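Local structure of 3-oxoacyl-[acyl-carrier-protein] synthase 3 (Micrococcus luteus NCTC 2665, 4EWP) at residues T91-H96 with E151-V156; V87-V92 with S100-V105. The protein probably catalyses the first condensation of fatty acid synthesis, joining a two-carbon unit from malonyl-ACP to an acyl-CoA-derived starter such as acetyl. All coordinates share one frame; numbering follows the deposited sequence.

How the interactions relate
Both interactions draw on one continuous run of chain, strand 86-90 and the loop that leaves it, and share Thr-91 and Val-92; their centres lie about 12 Å apart. Along the chain, interaction 2 comes first, where the strand is covered by helix 101-108, the next helix after it. Interaction 1 then ties the connecting loop to the end of strand 144-152, the parallel neighbour of 86-90 in the same mixed five-stranded sheet of the thiolase fold. Phe-94 bridges the two, its CE1 lying 3.4 Å from Ala-101 N. Interaction 1 holds the start of the loop, and interaction 2 seats the helix into which the loop runs; both also touch the second subunit.

Interaction 1 of 2, residues T91-H96 with E151-V156; sequences TVTFPH and ERLSDV
The backbones approach most closely where Thr-91, just past the end of strand 86-90, lies beside Glu-151 of the parallel neighbouring strand 144-152, with 5.6 Å between Thr-91 CA and Glu-151 CA. Here, at the C-terminal ends of two parallel inner strands of a thiolase-fold sheet, a loop is fastened by a buried carboxylate. Glu-151 suits the place because its chain, bent at chi2 (-77°), turns the carboxylate back to the loop. Glu-151 OE1 receives Val-92 N on its syn side at 3.0 Å, in an almost straight bond (169°). Thr-93 OG1 meets Glu-151 OE1 nearly along the C-O direction at 2.8 Å. The hydroxyl of Thr-91 is hydrogen-bonded to Val-150 O, with Thr-91 OG1 3.1 Å from Glu-151 OE1.

Threonine serves at position 93 because its two branches do different work. With chi1 at 45°, OG1 sits between the backbone N and carbonyl carbon. Thr-93 OG1 donates to Glu-151 OE1 and accepts from Arg-152 N at 2.9 Å, linking the carboxylate to the backbone of Arg-152. The methyl CG2 instead packs against Val-156 CG2 and Leu-153, whose side chain lies about 5 Å from that of Asn-306, a predicted active-site residue. With an alanine in place of Glu-151, OE1 is gone, and Val-92 N and the Thr-93 hydroxyl would probably be left without their shared acceptor, freeing the start of the loop to shift.

Further on, a 3-10 turn at 153-155 brings Asp-155 back to Arg-152 in a salt bridge, while Asp-155 OD1 pairs with Arg-210 of the second subunit. Arg-152 NE lies 2.7 Å from Asp-155 OD2, which also accepts from a water that donates a second bond to Thr-93 O.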
loop_
_atom_site.group_PDB
_atom_site.type_symbol
_atom_site.label_atom_id
_atom_site.label_comp_id
_atom_site.label_asym_id
_atom_site.label_seq_id
_atom_site.Cartn_x
_atom_site.Cartn_y
_atom_site.Cartn_z
ATOM N N THR A 91 -3.152 -5.117 3.937
ATOM C CA THR A 91 -3.208 -6.535 3.605
ATOM C C THR A 91 -2.101 -6.900 2.626
ATOM O O THR A 91 -1.676 -6.063 1.835
ATOM C CB THR A 91 -4.545 -6.886 2.930
ATOM O OG1 THR A 91 -4.590 -8.287 2.641
ATOM C CG2 THR A 91 -4.691 -6.143 1.619
ATOM N N VAL A 92 -1.652 -8.153 2.655
ATOM C CA VAL A 92 -0.695 -8.643 1.661
ATOM C C VAL A 92 -1.212 -9.876 0.953
ATOM O O VAL A 92 -0.464 -10.540 0.246
ATOM C CB VAL A 92 0.672 -9.009 2.293
ATOM C CG1 VAL A 92 1.331 -7.789 2.914
ATOM C CG2 VAL A 92 0.519 -10.141 3.331
ATOM N N THR A 93 -2.485 -10.208 1.143
ATOM C CA THR A 93 -2.977 -11.483 0.608
ATOM C C THR A 93 -4.057 -11.335 -0.459
ATOM O O THR A 93 -4.545 -12.327 -0.988
ATOM C CB THR A 93 -3.458 -12.443 1.737
ATOM O OG1 THR A 93 -4.259 -11.728 2.688
ATOM C CG2 THR A 93 -2.280 -13.028 2.463
ATOM N N PHE A 94 -4.437 -10.102 -0.779
ATOM C CA PHE A 94 -5.389 -9.876 -1.858
ATOM C C PHE A 94 -4.689 -10.244 -3.169
ATOM O O PHE A 94 -3.670 -9.651 -3.517
ATOM C CB PHE A 94 -5.836 -8.416 -1.839
ATOM C CG PHE A 94 -6.949 -8.078 -2.814
ATOM C CD1 PHE A 94 -6.772 -7.069 -3.765
ATOM C CD2 PHE A 94 -8.177 -8.721 -2.749
ATOM C CE1 PHE A 94 -7.806 -6.711 -4.634
ATOM C CE2 PHE A 94 -9.209 -8.379 -3.620
ATOM C CZ PHE A 94 -9.030 -7.371 -4.558
ATOM N N PRO A 95 -5.218 -11.250 -3.879
ATOM C CA PRO A 95 -4.582 -11.891 -5.043
ATOM C C PRO A 95 -4.716 -11.125 -6.353
ATOM O O PRO A 95 -4.967 -11.727 -7.398
ATOM C CB PRO A 95 -5.335 -13.219 -5.160
ATOM C CG PRO A 95 -6.685 -12.921 -4.616
ATOM C CD PRO A 95 -6.473 -11.923 -3.500
ATOM N N HIS A 96 -4.545 -9.812 -6.293
ATOM C CA HIS A 96 -4.502 -8.990 -7.489
ATOM C C HIS A 96 -3.447 -7.926 -7.321
ATOM O O HIS A 96 -3.462 -7.181 -6.334
ATOM C CB HIS A 96 -5.841 -8.296 -7.709
ATOM C CG HIS A 96 -6.974 -9.237 -7.938
ATOM N ND1 HIS A 96 -7.365 -9.635 -9.198
ATOM C CD2 HIS A 96 -7.800 -9.862 -7.068
ATOM C CE1 HIS A 96 -8.393 -10.460 -9.095
ATOM N NE2 HIS A 96 -8.672 -10.620 -7.815
ATOM N N GLU A 151 -6.421 -10.224 6.309
ATOM C CA GLU A 151 -5.582 -11.197 5.634
ATOM C C GLU A 151 -6.315 -12.515 5.465
ATOM O O GLU A 151 -7.038 -12.963 6.360
ATOM C CB GLU A 151 -4.312 -11.481 6.456
ATOM C CG GLU A 151 -3.451 -10.278 6.839
ATOM C CD GLU A 151 -2.607 -9.752 5.696
ATOM O OE1 GLU A 151 -2.878 -10.089 4.531
ATOM O OE2 GLU A 151 -1.662 -8.987 5.963
ATOM N N ARG A 152 -6.119 -13.150 4.320
ATOM C CA ARG A 152 -6.400 -14.570 4.223
ATOM C C ARG A 152 -5.051 -15.261 4.041
ATOM O O ARG A 152 -4.687 -15.682 2.939
ATOM C CB ARG A 152 -7.392 -14.910 3.092
ATOM C CG ARG A 152 -7.927 -16.364 3.198
ATOM C CD ARG A 152 -9.193 -16.619 2.386
ATOM N NE ARG A 152 -8.966 -16.508 0.952
ATOM C CZ ARG A 152 -9.925 -16.532 0.028
ATOM N NH1 ARG A 152 -11.206 -16.656 0.377
ATOM N NH2 ARG A 152 -9.601 -16.412 -1.257
ATOM N N LEU A 153 -4.304 -15.341 5.138
ATOM C CA LEU A 153 -2.965 -15.918 5.138
ATOM C C LEU A 153 -2.971 -17.376 4.705
ATOM O O LEU A 153 -1.957 -17.889 4.234
ATOM C CB LEU A 153 -2.356 -15.822 6.538
ATOM C CG LEU A 153 -2.047 -14.430 7.086
ATOM C CD1 LEU A 153 -1.701 -14.514 8.547
ATOM C CD2 LEU A 153 -0.891 -13.809 6.307
ATOM N N SER A 154 -4.099 -18.057 4.880
ATOM C CA SER A 154 -4.152 -19.466 4.523
ATOM C C SER A 154 -3.922 -19.645 3.018
ATOM O O SER A 154 -3.588 -20.734 2.557
ATOM C CB SER A 154 -5.468 -20.111 4.980
ATOM O OG SER A 154 -6.584 -19.397 4.481
ATOM N N ASP A 155 -4.077 -18.572 2.249
ATOM C CA ASP A 155 -3.800 -18.658 0.811
ATOM C C ASP A 155 -2.315 -18.751 0.487
ATOM O O ASP A 155 -1.958 -19.176 -0.612
ATOM C CB ASP A 155 -4.395 -17.475 0.050
ATOM C CG ASP A 155 -5.859 -17.644 -0.207
ATOM O OD1 ASP A 155 -6.313 -18.810 -0.301
ATOM O OD2 ASP A 155 -6.549 -16.610 -0.304
ATOM N N VAL A 156 -1.465 -18.344 1.435
ATOM C CA VAL A 156 -0.020 -18.364 1.224
ATOM C C VAL A 156 0.792 -19.200 2.242
ATOM O O VAL A 156 1.967 -18.921 2.481
ATOM C CB VAL A 156 0.557 -16.939 1.166
ATOM C CG1 VAL A 156 0.182 -16.267 -0.140
ATOM C CG2 VAL A 156 0.065 -16.113 2.354
HETATM O O HOH W 1 -6.953 -13.842 -0.378
#

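Interaction 2 of 2, residues V87-V92 with S100-V105; sequences VIVSTV and SAAALV
Val-89 CG2 rests on Ala-102, 3.6 Å from its CA and 3.7 Å from its CB, where strand 87-90 and helix 101-105 come nearest. The other methyl of Val-89, CG1, faces Ala-101 CB at 4.4 Å: with chi1 at 167°, CG1 stands anti to the backbone N and CG2 anti to the carbonyl carbon, and the two branches reach successive alanines. One strand repeat earlier, Val-87 CG1 lies near Ala-102 CB and Val-105 CG1. Branched valines suit the strand and fill its helix-facing side, whereas small alanines allow the axes of strand 87-90 and helix 101-105 to come within 7.9 Å. One turn on from Ala-101, Val-105 completes the apolar layer, its CG2 4.3 Å from Val-89 CG2.

Ser-100 prepares the helix start as its N-cap, Ser-100 OG accepting from Ala-103 N at 3.3 Å. Asp-118 of strand 116-120 accepts from the backbone nitrogens of Ala-101 and Ala-102, fixing the same end to the sheet. Val-105 also touches Ala-66 of helix 62-76. The N-to-C directions of strand 87-90 and helix 101-105 make an angle of 132°, as parts of the beta-alpha-beta crossover from strand 86-90 through helix 101-108 to parallel strand 116-120 in the thiolase fold.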
loop_
_atom_site.group_PDB
_atom_site.type_symbol
_atom_site.label_atom_id
_atom_site.label_comp_id
_atom_site.label_asym_id
_atom_site.label_seq_id
_atom_site.Cartn_x
_atom_site.Cartn_y
_atom_site.Cartn_z
ATOM N N VAL A 87 -10.294 5.393 3.160
ATOM C CA VAL A 87 -10.383 3.972 3.451
ATOM C C VAL A 87 -8.995 3.398 3.262
ATOM O O VAL A 87 -8.455 3.454 2.166
ATOM C CB VAL A 87 -11.345 3.239 2.475
ATOM C CG1 VAL A 87 -11.298 1.749 2.698
ATOM C CG2 VAL A 87 -12.777 3.754 2.610
ATOM N N ILE A 88 -8.405 2.871 4.331
ATOM C CA ILE A 88 -7.066 2.295 4.253
ATOM C C ILE A 88 -7.153 0.816 4.566
ATOM O O ILE A 88 -7.629 0.416 5.636
ATOM C CB ILE A 88 -6.084 2.954 5.248
ATOM C CG1 ILE A 88 -6.026 4.463 5.031
ATOM C CG2 ILE A 88 -4.702 2.356 5.107
ATOM C CD1 ILE A 88 -5.111 5.184 6.004
ATOM N N VAL A 89 -6.714 -0.006 3.626
ATOM C CA VAL A 89 -6.772 -1.444 3.830
ATOM C C VAL A 89 -5.359 -2.000 3.884
ATOM O O VAL A 89 -4.583 -1.886 2.930
ATOM C CB VAL A 89 -7.567 -2.156 2.732
ATOM C CG1 VAL A 89 -7.325 -3.659 2.817
ATOM C CG2 VAL A 89 -9.050 -1.797 2.825
ATOM N N SER A 90 -5.018 -2.587 5.017
ATOM C CA SER A 90 -3.685 -3.110 5.189
ATOM C C SER A 90 -3.708 -4.622 5.042
ATOM O O SER A 90 -4.229 -5.321 5.900
ATOM C CB SER A 90 -3.144 -2.677 6.539
ATOM O OG SER A 90 -1.997 -3.429 6.837
ATOM N N THR A 91 -3.152 -5.117 3.937
ATOM C CA THR A 91 -3.208 -6.535 3.605
ATOM C C THR A 91 -2.101 -6.900 2.626
ATOM O O THR A 91 -1.676 -6.063 1.835
ATOM C CB THR A 91 -4.545 -6.886 2.930
ATOM O OG1 THR A 91 -4.590 -8.287 2.641
ATOM C CG2 THR A 91 -4.691 -6.143 1.619
ATOM N N VAL A 92 -1.652 -8.153 2.655
ATOM C CA VAL A 92 -0.695 -8.643 1.661
ATOM C C VAL A 92 -1.212 -9.876 0.953
ATOM O O VAL A 92 -0.464 -10.540 0.246
ATOM C CB VAL A 92 0.672 -9.009 2.293
ATOM C CG1 VAL A 92 1.331 -7.789 2.914
ATOM C CG2 VAL A 92 0.519 -10.141 3.331
ATOM N N SER A 100 -6.774 -2.102 -6.059
ATOM C CA SER A 100 -6.695 -2.454 -4.656
ATOM C C SER A 100 -7.989 -3.091 -4.137
ATOM O O SER A 100 -9.043 -3.019 -4.761
ATOM C CB SER A 100 -6.408 -1.208 -3.837
ATOM O OG SER A 100 -7.508 -0.319 -3.934
ATOM N N ALA A 101 -7.886 -3.705 -2.968
ATOM C CA ALA A 101 -9.030 -4.259 -2.274
ATOM C C ALA A 101 -9.840 -3.109 -1.683
ATOM O O ALA A 101 -11.073 -3.153 -1.612
ATOM C CB ALA A 101 -8.539 -5.168 -1.173
ATOM N N ALA A 102 -9.117 -2.077 -1.259
ATOM C CA ALA A 102 -9.706 -0.928 -0.604
ATOM C C ALA A 102 -10.807 -0.322 -1.454
ATOM O O ALA A 102 -11.829 0.152 -0.933
ATOM C CB ALA A 102 -8.622 0.121 -0.295
ATOM N N ALA A 103 -10.592 -0.319 -2.764
ATOM C CA ALA A 103 -11.539 0.321 -3.673
ATOM C C ALA A 103 -12.835 -0.467 -3.706
ATOM O O ALA A 103 -13.915 0.122 -3.763
ATOM C CB ALA A 103 -10.935 0.471 -5.088
ATOM N N LEU A 104 -12.730 -1.797 -3.652
ATOM C CA LEU A 104 -13.925 -2.643 -3.512
ATOM C C LEU A 104 -14.613 -2.410 -2.171
ATOM O O LEU A 104 -15.835 -2.270 -2.110
ATOM C CB LEU A 104 -13.581 -4.137 -3.630
ATOM C CG LEU A 104 -13.330 -4.733 -5.012
ATOM C CD1 LEU A 104 -12.828 -6.163 -4.882
ATOM C CD2 LEU A 104 -14.598 -4.687 -5.867
ATOM N N VAL A 105 -13.826 -2.382 -1.094
ATOM C CA VAL A 105 -14.385 -2.189 0.235
ATOM C C VAL A 105 -15.146 -0.865 0.300
ATOM O O VAL A 105 -16.299 -0.819 0.751
ATOM C CB VAL A 105 -13.291 -2.244 1.332
ATOM C CG1 VAL A 105 -13.868 -1.919 2.730
ATOM C CG2 VAL A 105 -12.595 -3.610 1.331
#